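Local coordinates for possible transcriptional regulatory protein (Probably Lrp/AsnC-family) (Mycobacterium tuberculosis, PDB 4PCQ), which regulates transcription of the L-alanine dehydrogenase gene by binding directly upstream of it, activating expression when L-alanine is present and repressing it when absent, at residues B[92-98]-B[136-142]; B[117-123]-B[150-155]. All coordinates share one frame; numbering follows the deposited sequence.

Interaction 1: residues B[92-98]-B[136-142]; sequences LPLQAMI and ILHVAAR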
loop_
_atom_site.group_PDB
_atom_site.type_symbol
_atom_site.label_atom_id
_atom_site.label_comp_id
_atom_site.label_asym_id
_atom_site.label_seq_id
_atom_site.Cartn_x
_atom_site.Cartn_y
_atom_site.Cartn_z
ATOM N N LEU B 92 15.908 -2.763 -5.844
ATOM C CA LEU B 92 14.964 -3.771 -6.293
ATOM C C LEU B 92 14.165 -3.258 -7.487
ATOM O O LEU B 92 12.970 -2.986 -7.367
ATOM C CB LEU B 92 14.019 -4.105 -5.140
ATOM C CG LEU B 92 14.680 -4.631 -3.863
ATOM C CD1 LEU B 92 13.656 -4.807 -2.754
ATOM C CD2 LEU B 92 15.414 -5.937 -4.123
ATOM N N PRO B 93 14.823 -3.122 -8.648
ATOM C CA PRO B 93 14.203 -2.458 -9.799
ATOM C C PRO B 93 13.134 -3.306 -10.476
ATOM O O PRO B 93 12.387 -2.798 -11.314
ATOM C CB PRO B 93 15.379 -2.256 -10.754
ATOM C CG PRO B 93 16.323 -3.360 -10.424
ATOM C CD PRO B 93 16.179 -3.613 -8.951
ATOM N N LEU B 94 13.067 -4.585 -10.125
ATOM C CA LEU B 94 12.138 -5.490 -10.781
ATOM C C LEU B 94 10.993 -5.852 -9.840
ATOM O O LEU B 94 11.219 -6.406 -8.777
ATOM C CB LEU B 94 12.888 -6.744 -11.227
ATOM C CG LEU B 94 12.164 -7.750 -12.116
ATOM C CD1 LEU B 94 12.346 -7.363 -13.570
ATOM C CD2 LEU B 94 12.705 -9.145 -11.868
ATOM N N GLN B 95 9.761 -5.555 -10.234
ATOM C CA GLN B 95 8.608 -5.817 -9.370
ATOM C C GLN B 95 7.677 -6.858 -9.968
ATOM O O GLN B 95 7.570 -6.976 -11.185
ATOM C CB GLN B 95 7.824 -4.538 -9.080
ATOM C CG GLN B 95 8.427 -3.659 -8.006
ATOM C CD GLN B 95 7.616 -2.398 -7.777
ATOM O OE1 GLN B 95 6.879 -2.288 -6.795
ATOM N NE2 GLN B 95 7.753 -1.436 -8.682
ATOM N N ALA B 96 7.023 -7.627 -9.103
ATOM C CA ALA B 96 6.129 -8.680 -9.569
ATOM C C ALA B 96 4.879 -8.871 -8.712
ATOM O O ALA B 96 4.815 -8.458 -7.559
ATOM C CB ALA B 96 6.885 -9.991 -9.684
ATOM N N MET B 97 3.892 -9.516 -9.312
ATOM C CA MET B 97 2.648 -9.879 -8.675
ATOM C C MET B 97 2.557 -11.396 -8.783
ATOM O O MET B 97 2.410 -11.923 -9.886
ATOM C CB MET B 97 1.506 -9.267 -9.473
ATOM C CG MET B 97 0.839 -8.015 -8.938
ATOM S SD MET B 97 0.239 -8.083 -7.246
ATOM C CE MET B 97 -0.722 -6.562 -7.235
ATOM N N ILE B 98 2.608 -12.103 -7.661
ATOM C CA ILE B 98 2.577 -13.560 -7.709
ATOM C C ILE B 98 1.298 -14.103 -7.092
ATOM O O ILE B 98 1.112 -14.013 -5.886
ATOM C CB ILE B 98 3.771 -14.165 -6.962
ATOM C CG1 ILE B 98 5.069 -13.495 -7.402
ATOM C CG2 ILE B 98 3.848 -15.650 -7.206
ATOM C CD1 ILE B 98 6.269 -13.907 -6.571
ATOM N N ILE B 136 -2.593 -13.098 -3.629
ATOM C CA ILE B 136 -1.570 -12.535 -4.513
ATOM C C ILE B 136 -0.572 -11.714 -3.712
ATOM O O ILE B 136 -0.933 -11.011 -2.765
ATOM C CB ILE B 136 -2.143 -11.667 -5.655
ATOM C CG1 ILE B 136 -2.924 -10.474 -5.119
ATOM C CG2 ILE B 136 -3.015 -12.486 -6.561
ATOM C CD1 ILE B 136 -3.519 -9.613 -6.218
ATOM N N LEU B 137 0.692 -11.831 -4.100
ATOM C CA LEU B 137 1.797 -11.233 -3.382
ATOM C C LEU B 137 2.430 -10.159 -4.251
ATOM O O LEU B 137 2.917 -10.455 -5.336
ATOM C CB LEU B 137 2.837 -12.314 -3.104
ATOM C CG LEU B 137 2.467 -13.425 -2.115
ATOM C CD1 LEU B 137 3.710 -14.067 -1.529
ATOM C CD2 LEU B 137 1.536 -12.935 -1.021
ATOM N N HIS B 138 2.441 -8.917 -3.781
ATOM C CA HIS B 138 3.176 -7.863 -4.468
ATOM C C HIS B 138 4.586 -7.850 -3.910
ATOM O O HIS B 138 4.792 -7.560 -2.728
ATOM C CB HIS B 138 2.505 -6.506 -4.250
ATOM C CG HIS B 138 3.313 -5.342 -4.737
ATOM N ND1 HIS B 138 3.079 -4.047 -4.320
ATOM C CD2 HIS B 138 4.348 -5.270 -5.608
ATOM C CE1 HIS B 138 3.932 -3.234 -4.912
ATOM N NE2 HIS B 138 4.714 -3.951 -5.701
ATOM N N VAL B 139 5.551 -8.173 -4.767
ATOM C CA VAL B 139 6.942 -8.326 -4.346
ATOM C C VAL B 139 7.917 -7.482 -5.166
ATOM O O VAL B 139 7.634 -7.103 -6.305
ATOM C CB VAL B 139 7.405 -9.798 -4.429
ATOM C CG1 VAL B 139 6.540 -10.690 -3.553
ATOM C CG2 VAL B 139 7.394 -10.278 -5.872
ATOM N N ALA B 140 9.075 -7.204 -4.574
ATOM C CA ALA B 140 10.155 -6.513 -5.271
ATOM C C ALA B 140 11.456 -7.307 -5.182
ATOM O O ALA B 140 11.788 -7.859 -4.134
ATOM C CB ALA B 140 10.351 -5.123 -4.698
ATOM N N ALA B 141 12.184 -7.352 -6.293
ATOM C CA ALA B 141 13.448 -8.069 -6.390
ATOM C C ALA B 141 14.452 -7.308 -7.266
ATOM O O ALA B 141 14.070 -6.478 -8.104
ATOM C CB ALA B 141 13.217 -9.464 -6.939
ATOM N N ARG B 142 15.734 -7.600 -7.061
ATOM C CA ARG B 142 16.814 -6.937 -7.786
ATOM C C ARG B 142 16.905 -7.407 -9.239
ATOM O O ARG B 142 17.049 -6.596 -10.156
ATOM C CB ARG B 142 18.151 -7.142 -7.071
ATOM C CG ARG B 142 18.379 -8.552 -6.558
ATOM C CD ARG B 142 19.854 -8.822 -6.295
ATOM N NE ARG B 142 20.099 -10.225 -5.966
ATOM C CZ ARG B 142 20.126 -10.709 -4.728
ATOM N NH1 ARG B 142 19.925 -9.902 -3.696
ATOM N NH2 ARG B 142 20.354 -12.000 -4.520
#
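I98 lies against two residues of the neighbouring strand: its backbone trades N-H...O bonds with L137, I98 N to L137 O measuring 2.9 Å, while its side chain runs over to V139. With CG1 anti to the carbonyl carbon (chi1 -49°), CD1 of I98 comes within 3.9 Å of V139 CG2, the two side chains crossing at about a right angle. A96 pairs with V139 and L94 with A141 in the same hydrogen-bonded fashion, in an antiparallel arrangement. At the loop end L92 closes the contact, its CB 3.8 Å from A140 CB and its CD1 beside the same methyl. On the face carrying Q95, M97 and A140, H138 NE2 donates to Q95 OE1 over 2.9 Å. The acceptor lies in the imidazole plane, but the donor stands above the amide's carbonyl plane; amide and ring are turned 33° apart. H138 ND1 is held by D125, so both ring nitrogens are bonded. These are the central strands of a ferredoxin-like sheet, flanked by 123-129 and 162-173. Helix 144-156 covers the I98 and A96 side, and Y127 of the second subunit meets the H138 ring edge-to-face on the other.

Interaction 2: residues B[117-123]-B[150-155]; sequences IRRKRQV and FVVENL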
loop_
_atom_site.group_PDB
_atom_site.type_symbol
_atom_site.label_atom_id
_atom_site.label_comp_id
_atom_site.label_asym_id
_atom_site.label_seq_id
_atom_site.Cartn_x
_atom_site.Cartn_y
_atom_site.Cartn_z
ATOM N N ILE B 117 5.003 -15.379 5.570
ATOM C CA ILE B 117 5.377 -14.816 4.268
ATOM C C ILE B 117 5.575 -13.303 4.319
ATOM O O ILE B 117 6.337 -12.750 3.535
ATOM C CB ILE B 117 4.372 -15.194 3.147
ATOM C CG1 ILE B 117 5.070 -15.267 1.789
ATOM C CG2 ILE B 117 3.225 -14.206 3.090
ATOM C CD1 ILE B 117 5.527 -16.645 1.440
ATOM N N ARG B 118 4.889 -12.653 5.255
ATOM C CA ARG B 118 4.972 -11.213 5.427
ATOM C C ARG B 118 6.362 -10.793 5.872
ATOM O O ARG B 118 6.830 -9.710 5.529
ATOM C CB ARG B 118 3.954 -10.745 6.462
ATOM C CG ARG B 118 2.522 -10.690 5.975
ATOM C CD ARG B 118 1.644 -10.174 7.089
ATOM N NE ARG B 118 1.809 -8.739 7.259
ATOM C CZ ARG B 118 1.353 -8.059 8.302
ATOM N NH1 ARG B 118 0.725 -8.694 9.279
ATOM N NH2 ARG B 118 1.542 -6.751 8.378
ATOM N N ARG B 119 7.017 -11.652 6.647
ATOM C CA ARG B 119 8.317 -11.304 7.207
ATOM C C ARG B 119 9.428 -11.379 6.160
ATOM O O ARG B 119 10.526 -10.865 6.372
ATOM C CB ARG B 119 8.638 -12.190 8.400
ATOM N N LYS B 120 9.129 -12.010 5.028
ATOM C CA LYS B 120 10.112 -12.203 3.968
ATOM C C LYS B 120 10.456 -10.861 3.331
ATOM O O LYS B 120 9.585 -10.015 3.155
ATOM C CB LYS B 120 9.579 -13.197 2.941
ATOM C CG LYS B 120 9.202 -14.525 3.582
ATOM C CD LYS B 120 10.394 -15.133 4.309
ATOM C CE LYS B 120 10.214 -16.626 4.551
ATOM N NZ LYS B 120 9.319 -17.274 3.546
ATOM N N ARG B 121 11.727 -10.668 2.997
ATOM C CA ARG B 121 12.224 -9.351 2.602
ATOM C C ARG B 121 11.594 -8.790 1.331
ATOM O O ARG B 121 11.357 -7.584 1.231
ATOM C CB ARG B 121 13.741 -9.388 2.461
ATOM N N GLN B 122 11.316 -9.658 0.366
ATOM C CA GLN B 122 10.808 -9.196 -0.923
ATOM C C GLN B 122 9.345 -8.742 -0.907
ATOM O O GLN B 122 8.972 -7.831 -1.646
ATOM C CB GLN B 122 11.006 -10.268 -1.998
ATOM C CG GLN B 122 12.455 -10.521 -2.371
ATOM C CD GLN B 122 12.996 -11.792 -1.754
ATOM O OE1 GLN B 122 12.617 -12.164 -0.642
ATOM N NE2 GLN B 122 13.879 -12.476 -2.481
ATOM N N VAL B 123 8.524 -9.368 -0.071
ATOM C CA VAL B 123 7.091 -9.072 -0.070
ATOM C C VAL B 123 6.790 -7.644 0.380
ATOM O O VAL B 123 7.317 -7.160 1.382
ATOM C CB VAL B 123 6.279 -10.073 0.795
ATOM C CG1 VAL B 123 6.502 -11.491 0.311
ATOM C CG2 VAL B 123 6.649 -9.964 2.245
ATOM N N PHE B 150 12.998 -16.364 -4.900
ATOM C CA PHE B 150 11.911 -16.110 -3.966
ATOM C C PHE B 150 10.818 -17.143 -4.166
ATOM O O PHE B 150 10.347 -17.753 -3.204
ATOM C CB PHE B 150 11.334 -14.703 -4.127
ATOM C CG PHE B 150 10.147 -14.440 -3.245
ATOM C CD1 PHE B 150 10.320 -14.113 -1.913
ATOM C CD2 PHE B 150 8.859 -14.535 -3.745
ATOM C CE1 PHE B 150 9.232 -13.879 -1.090
ATOM C CE2 PHE B 150 7.766 -14.303 -2.931
ATOM C CZ PHE B 150 7.954 -13.973 -1.600
ATOM N N VAL B 151 10.423 -17.342 -5.418
ATOM C CA VAL B 151 9.372 -18.310 -5.718
ATOM C C VAL B 151 9.770 -19.741 -5.341
ATOM O O VAL B 151 9.010 -20.454 -4.686
ATOM C CB VAL B 151 8.953 -18.267 -7.196
ATOM C CG1 VAL B 151 7.809 -19.229 -7.436
ATOM C CG2 VAL B 151 8.555 -16.854 -7.592
ATOM N N VAL B 152 10.968 -20.150 -5.743
ATOM C CA VAL B 152 11.431 -21.509 -5.484
ATOM C C VAL B 152 11.558 -21.824 -3.998
ATOM O O VAL B 152 10.980 -22.793 -3.507
ATOM C CB VAL B 152 12.790 -21.786 -6.165
ATOM C CG1 VAL B 152 13.368 -23.108 -5.688
ATOM C CG2 VAL B 152 12.647 -21.765 -7.678
ATOM N N GLU B 153 12.306 -20.993 -3.287
ATOM C CA GLU B 153 12.590 -21.242 -1.879
ATOM C C GLU B 153 11.442 -20.897 -0.912
ATOM O O GLU B 153 11.306 -21.539 0.128
ATOM C CB GLU B 153 13.937 -20.619 -1.498
ATOM C CG GLU B 153 15.095 -21.477 -2.027
ATOM C CD GLU B 153 16.183 -20.695 -2.744
ATOM O OE1 GLU B 153 16.971 -21.327 -3.486
ATOM O OE2 GLU B 153 16.254 -19.460 -2.574
ATOM N N ASN B 154 10.625 -19.898 -1.237
ATOM C CA ASN B 154 9.508 -19.551 -0.349
ATOM C C ASN B 154 8.154 -20.149 -0.740
ATOM O O ASN B 154 7.295 -20.356 0.116
ATOM C CB ASN B 154 9.365 -18.037 -0.181
ATOM C CG ASN B 154 10.532 -17.423 0.549
ATOM O OD1 ASN B 154 10.779 -17.732 1.713
ATOM N ND2 ASN B 154 11.253 -16.538 -0.126
ATOM N N LEU B 155 7.962 -20.421 -2.028
ATOM C CA LEU B 155 6.684 -20.948 -2.496
ATOM C C LEU B 155 6.777 -22.381 -3.018
ATOM O O LEU B 155 6.200 -23.296 -2.435
ATOM C CB LEU B 155 6.087 -20.028 -3.565
ATOM C CG LEU B 155 5.851 -18.579 -3.125
ATOM C CD1 LEU B 155 5.354 -17.728 -4.287
ATOM C CD2 LEU B 155 4.903 -18.503 -1.941
#
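F150 reaches from helix 144-156 to Q122 and V123, and it buries more surface here than any other residue of the contact. Its CG stands anti to the backbone N (chi1 176°), which sends the ring out from the helix toward the loop. Q122 runs antiparallel alongside it: bent at chi2, the glutamine brings OE1 to 3.3 Å from F150 CD1, with amide and ring planes 65° apart. K120 CB comes to the ring edge, close to its plane, 4.1 Å from F150 CE1. V123 CG1 comes to 3.5 Å from F150 CZ, the two side chains crossing at about a right angle. The loop that carries K120 and Q122 starts with a type I turn from I117 to K120 and leads into strand 123-129, which V123 opens, so the contact joins the connection after helix 110-117 to helix 144-156 on one face of the sheet of this ferredoxin-like effector-binding domain. One turn after F150, N154 lays its CB over one face of the phenyl, displaced toward the rim, and its ND2 makes a weak bond back to F150 O. K120 meets N154 head-on from the loop, its bent chain placing NZ next to OD1; a hydrogen bond is likely, although the modelled separation is too short to trust. L155 ends the segment, within a wider pi-type turn spanning 151-155. Its CD2 meets I117 CD1 at 3.9 Å, the two side chains again crossing nearly perpendicularly, and L155 also packs on I98 and V100 of strand 94-101.

In the fold
Interaction 1 builds the middle of the sheet, and interaction 2 joins the loop and helix lying against it; their centres are 10 Å apart and their segments alternate along the chain. They touch directly. A140 N is 3.0 Å from Q122 O, a probable hydrogen bond that ties the residue just before strand 123-129 to strand 135-141. On the helix-covered face, V139 CG1 packs on F150 CE2 at 3.9 Å and L137 CD1 on I117 CG1 at 3.8 Å, while I98 meets F150. Both contacts also reach the second subunit, in keeping with a domain that binds effector and takes part in oligomerisation.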